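Local coordinates for uncharacterized protein (Bacillus cereus, PDB 5F2H), which is of unknown function but belongs to the alpha/beta hydrolase superfamily and is probably a hydrolase, at residues V191-I194 and E195-G199; A214-T217 and I218-D222. All blocks are in the same frame, centred on the assembly; numbering follows the deposited sequence.

Contact 1 (V191-I194 and E195-G199)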
# COMPACT_ATOMS: atom_id res chain seq x y z
N VAL B 191 -16.33 11.98 -6.63
CA VAL B 191 -15.99 12.00 -8.05
C VAL B 191 -14.63 12.66 -8.23
O VAL B 191 -13.70 12.05 -8.75
CB VAL B 191 -17.06 12.70 -8.90
CG1 VAL B 191 -16.56 12.95 -10.30
CG2 VAL B 191 -18.34 11.86 -8.91
N LYS B 192 -14.51 13.90 -7.76
CA LYS B 192 -13.26 14.65 -7.84
C LYS B 192 -12.05 13.81 -7.39
O LYS B 192 -11.00 13.86 -8.01
CB LYS B 192 -13.38 15.89 -6.98
CG LYS B 192 -12.13 16.74 -6.86
CD LYS B 192 -12.45 17.98 -6.02
CE LYS B 192 -11.22 18.83 -5.74
NZ LYS B 192 -10.24 18.09 -4.90
N PHE B 193 -12.22 13.03 -6.33
CA PHE B 193 -11.13 12.21 -5.83
C PHE B 193 -10.74 11.09 -6.77
O PHE B 193 -9.56 10.89 -7.02
CB PHE B 193 -11.46 11.61 -4.47
CG PHE B 193 -10.34 10.75 -3.91
CD1 PHE B 193 -10.24 9.41 -4.26
CD2 PHE B 193 -9.40 11.28 -3.03
CE1 PHE B 193 -9.22 8.62 -3.74
CE2 PHE B 193 -8.39 10.50 -2.51
CZ PHE B 193 -8.29 9.16 -2.86
N ILE B 194 -11.70 10.31 -7.25
CA ILE B 194 -11.36 9.20 -8.16
C ILE B 194 -10.92 9.67 -9.55
O ILE B 194 -10.14 8.98 -10.19
CB ILE B 194 -12.49 8.14 -8.30
CG1 ILE B 194 -13.73 8.73 -9.00
CG2 ILE B 194 -12.83 7.53 -6.94
CD1 ILE B 194 -14.82 7.71 -9.25
N GLU B 195 -11.41 10.82 -10.01
CA GLU B 195 -11.06 11.39 -11.33
C GLU B 195 -9.57 11.56 -11.53
O GLU B 195 -9.03 11.30 -12.61
CB GLU B 195 -11.65 12.80 -11.53
CG GLU B 195 -13.17 12.94 -11.64
CD GLU B 195 -13.76 12.31 -12.89
OE1 GLU B 195 -13.00 11.84 -13.76
OE2 GLU B 195 -15.00 12.34 -13.02
N ASN B 196 -8.91 12.05 -10.48
CA ASN B 196 -7.49 12.33 -10.50
C ASN B 196 -6.70 11.30 -9.68
O ASN B 196 -5.65 11.61 -9.12
CB ASN B 196 -7.29 13.73 -9.91
CG ASN B 196 -5.90 14.28 -10.13
OD1 ASN B 196 -5.02 13.62 -10.67
ND2 ASN B 196 -5.71 15.53 -9.74
N HIS B 197 -7.23 10.09 -9.59
CA HIS B 197 -6.58 9.02 -8.84
C HIS B 197 -7.01 7.63 -9.30
O HIS B 197 -6.28 6.92 -9.97
CB HIS B 197 -6.89 9.15 -7.34
CG HIS B 197 -6.31 10.35 -6.68
ND1 HIS B 197 -6.93 11.58 -6.69
CD2 HIS B 197 -5.18 10.51 -5.95
CE1 HIS B 197 -6.20 12.45 -6.01
NE2 HIS B 197 -5.13 11.82 -5.55
N ARG B 198 -8.24 7.29 -8.93
CA ARG B 198 -8.88 6.00 -9.20
C ARG B 198 -8.26 4.94 -8.30
O ARG B 198 -7.50 4.07 -8.73
CB ARG B 198 -8.85 5.58 -10.67
CG ARG B 198 -9.66 4.32 -10.95
CD ARG B 198 -11.14 4.55 -10.63
NE ARG B 198 -11.98 3.35 -10.74
CZ ARG B 198 -12.24 2.51 -9.74
NH1 ARG B 198 -11.73 2.69 -8.53
NH2 ARG B 198 -13.02 1.45 -9.96
N GLY B 199 -8.59 5.06 -7.01
CA GLY B 199 -8.11 4.15 -5.99
C GLY B 199 -8.77 2.78 -5.95
O GLY B 199 -9.74 2.51 -6.66

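Contact 2 (A214-T217 and I218-D222)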
# COMPACT_ATOMS: atom_id res chain seq x y z
N ALA B 214 -24.37 9.12 4.45
CA ALA B 214 -23.45 8.11 3.96
C ALA B 214 -24.25 6.92 3.41
O ALA B 214 -23.98 6.43 2.32
CB ALA B 214 -22.54 7.63 5.07
N LEU B 215 -25.24 6.46 4.18
CA LEU B 215 -26.03 5.33 3.75
C LEU B 215 -26.94 5.70 2.56
O LEU B 215 -27.11 4.91 1.63
CB LEU B 215 -26.85 4.77 4.91
CG LEU B 215 -27.61 3.47 4.61
CD1 LEU B 215 -26.63 2.35 4.31
CD2 LEU B 215 -28.50 3.04 5.77
N TYR B 216 -27.52 6.89 2.57
CA TYR B 216 -28.38 7.30 1.48
C TYR B 216 -27.59 7.29 0.18
O TYR B 216 -27.99 6.67 -0.79
CB TYR B 216 -28.94 8.69 1.77
CG TYR B 216 -29.96 9.18 0.79
CD1 TYR B 216 -31.23 8.62 0.78
CD2 TYR B 216 -29.74 10.29 0.00
CE1 TYR B 216 -32.22 9.10 -0.07
CE2 TYR B 216 -30.72 10.78 -0.84
CZ TYR B 216 -31.96 10.17 -0.88
OH TYR B 216 -32.94 10.64 -1.72
N THR B 217 -26.42 7.90 0.21
CA THR B 217 -25.54 7.99 -0.96
C THR B 217 -25.19 6.62 -1.53
O THR B 217 -25.32 6.39 -2.73
CB THR B 217 -24.26 8.78 -0.60
OG1 THR B 217 -24.63 10.10 -0.18
CG2 THR B 217 -23.36 8.91 -1.79
N ILE B 218 -24.73 5.72 -0.67
CA ILE B 218 -24.38 4.38 -1.10
C ILE B 218 -25.49 3.70 -1.85
O ILE B 218 -25.27 3.13 -2.90
CB ILE B 218 -24.11 3.45 0.09
CG1 ILE B 218 -22.82 3.86 0.81
CG2 ILE B 218 -23.95 2.01 -0.40
CD1 ILE B 218 -22.51 3.01 2.03
N LEU B 219 -26.69 3.75 -1.28
CA LEU B 219 -27.86 3.11 -1.85
C LEU B 219 -28.30 3.67 -3.19
O LEU B 219 -28.91 2.94 -3.97
CB LEU B 219 -29.02 3.10 -0.85
CG LEU B 219 -28.69 2.38 0.46
CD1 LEU B 219 -29.90 2.40 1.38
CD2 LEU B 219 -28.21 0.95 0.24
N HIS B 220 -28.01 4.94 -3.46
CA HIS B 220 -28.34 5.54 -4.75
C HIS B 220 -27.16 5.34 -5.70
O HIS B 220 -27.07 5.98 -6.75
CB HIS B 220 -28.69 7.01 -4.62
CG HIS B 220 -30.03 7.23 -4.02
ND1 HIS B 220 -31.14 7.51 -4.79
CD2 HIS B 220 -30.46 7.16 -2.74
CE1 HIS B 220 -32.19 7.63 -4.00
NE2 HIS B 220 -31.81 7.43 -2.75
N LYS B 221 -26.29 4.40 -5.33
CA LYS B 221 -25.09 4.06 -6.09
C LYS B 221 -24.32 5.29 -6.55
O LYS B 221 -23.73 5.30 -7.63
CB LYS B 221 -25.42 3.11 -7.26
CG LYS B 221 -26.05 1.78 -6.81
CD LYS B 221 -26.09 0.67 -7.85
CE LYS B 221 -26.85 1.00 -9.13
NZ LYS B 221 -28.31 1.18 -8.92
N ASP B 222 -24.32 6.33 -5.73
CA ASP B 222 -23.62 7.56 -6.05
C ASP B 222 -22.18 7.45 -5.63
O ASP B 222 -21.39 8.36 -5.90
CB ASP B 222 -24.30 8.77 -5.41
CG ASP B 222 -25.58 9.17 -6.12
OD1 ASP B 222 -25.78 8.76 -7.29
OD2 ASP B 222 -26.35 9.97 -5.55

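Contact 1 (V191-I194 and E195-G199)
Val191 and Glu195 make the last regular helical turn here: Glu195 N donates to Val191 O at 2.9 Å, nearly along the C=O axis. Asn196 is the first residue to leave helical geometry, and the bonding pattern changes with it. His197 N now reaches back three residues to Ile194 O, at 3.2 Å, and arrives from above the carbonyl plane rather than on a lone pair. Arg198 then takes a positive phi, and the chain runs on through Gly199.

This is the C-terminal end of helix 179-195, just before strand 202-207 of the parallel sheet, as expected for an alpha/beta hydrolase. Phe193 O is reached by a side chain rather than by a backbone N-H of 195-199: His197 ND1 donates to it at 2.7 Å, in the carbonyl plane, although the oxygen is tilted out of the imidazole plane and the bond is bent. That bond helps to fix the rotation of the imidazole, which lies face to face with the phenyl ring of Phe193, centroids 4.6 Å apart and planes only 6° from parallel. Phe193 CG stands anti to its own N (chi1 -179°), which swings the phenyl ring under the imidazole, face against face.

Round the helix, Val191 and Glu195 lie side by side and point the same way. Glu195 bends at chi2 (-66°), and its CG comes to 3.6 Å from Val191 CG1, so that OE2 of the carboxylate lies against the same methyl.

Contact 2 (A214-T217 and I218-D222)
Ala214 and Ile218 open the last turns of helix 209-219, the helix of a beta-alpha-beta unit, which ends in a Schellman motif with Lys221 as its positive-phi C-prime residue. Ala214 O accepts from Ile218 N at 3.2 Å, and both side chains rest on Ile204 of strand 202-207. Leu215 O takes Leu219 N in the same way; the two leucine side chains meet at CG of Leu215 and CD1 of Leu219, 4.1 Å apart, with Leu219 also packed against Val247 and Leu248.

Tyr216 O receives His220 N at 3.2 Å. The phenol ring of Tyr216, swung out with CG anti to N (chi1 -174°), reaches Gln180 of helix 179-195 through a hydrogen bond at OH. The imidazole of His220 leans over one face of this ring with the planes at 52°, and its CD2 lies 3.7 Å above the phenol plane, over the ring centre.

Thr217 O closes the motif by accepting Asp222 N at 3.2 Å and, weakly, His220 N, while Lys221 N bonds to Ile218 O. The hydroxyl of Thr217 turns back to Val213 O, which leaves its CG2 to meet Asp222 CB at 3.7 Å, the two side chains crossing at about a right angle.

In the fold
Contact 1 comes first along the chain, at the C-terminal end of helix 179-195; contact 2 ends the next helix, 209-219. Along the chain, strand 202-207 comes between them, third in order across the six-stranded parallel sheet. Their centres are 17 Å apart and their nearest atoms about 6 Å, without touching. The two helices nevertheless pack together: Tyr216 and Thr217 lie against Lys183, and Asp222 makes long, weak ion pairs with Lys183 and Lys187. Contact 1 is at the surface, contact 2 largely buried. A GxSxG pattern where strand 202-207 meets helix 209-219 is consistent with a nucleophile elbow; contact 2 ends that same helix, and its Ala214 side chain comes near the pattern without touching it.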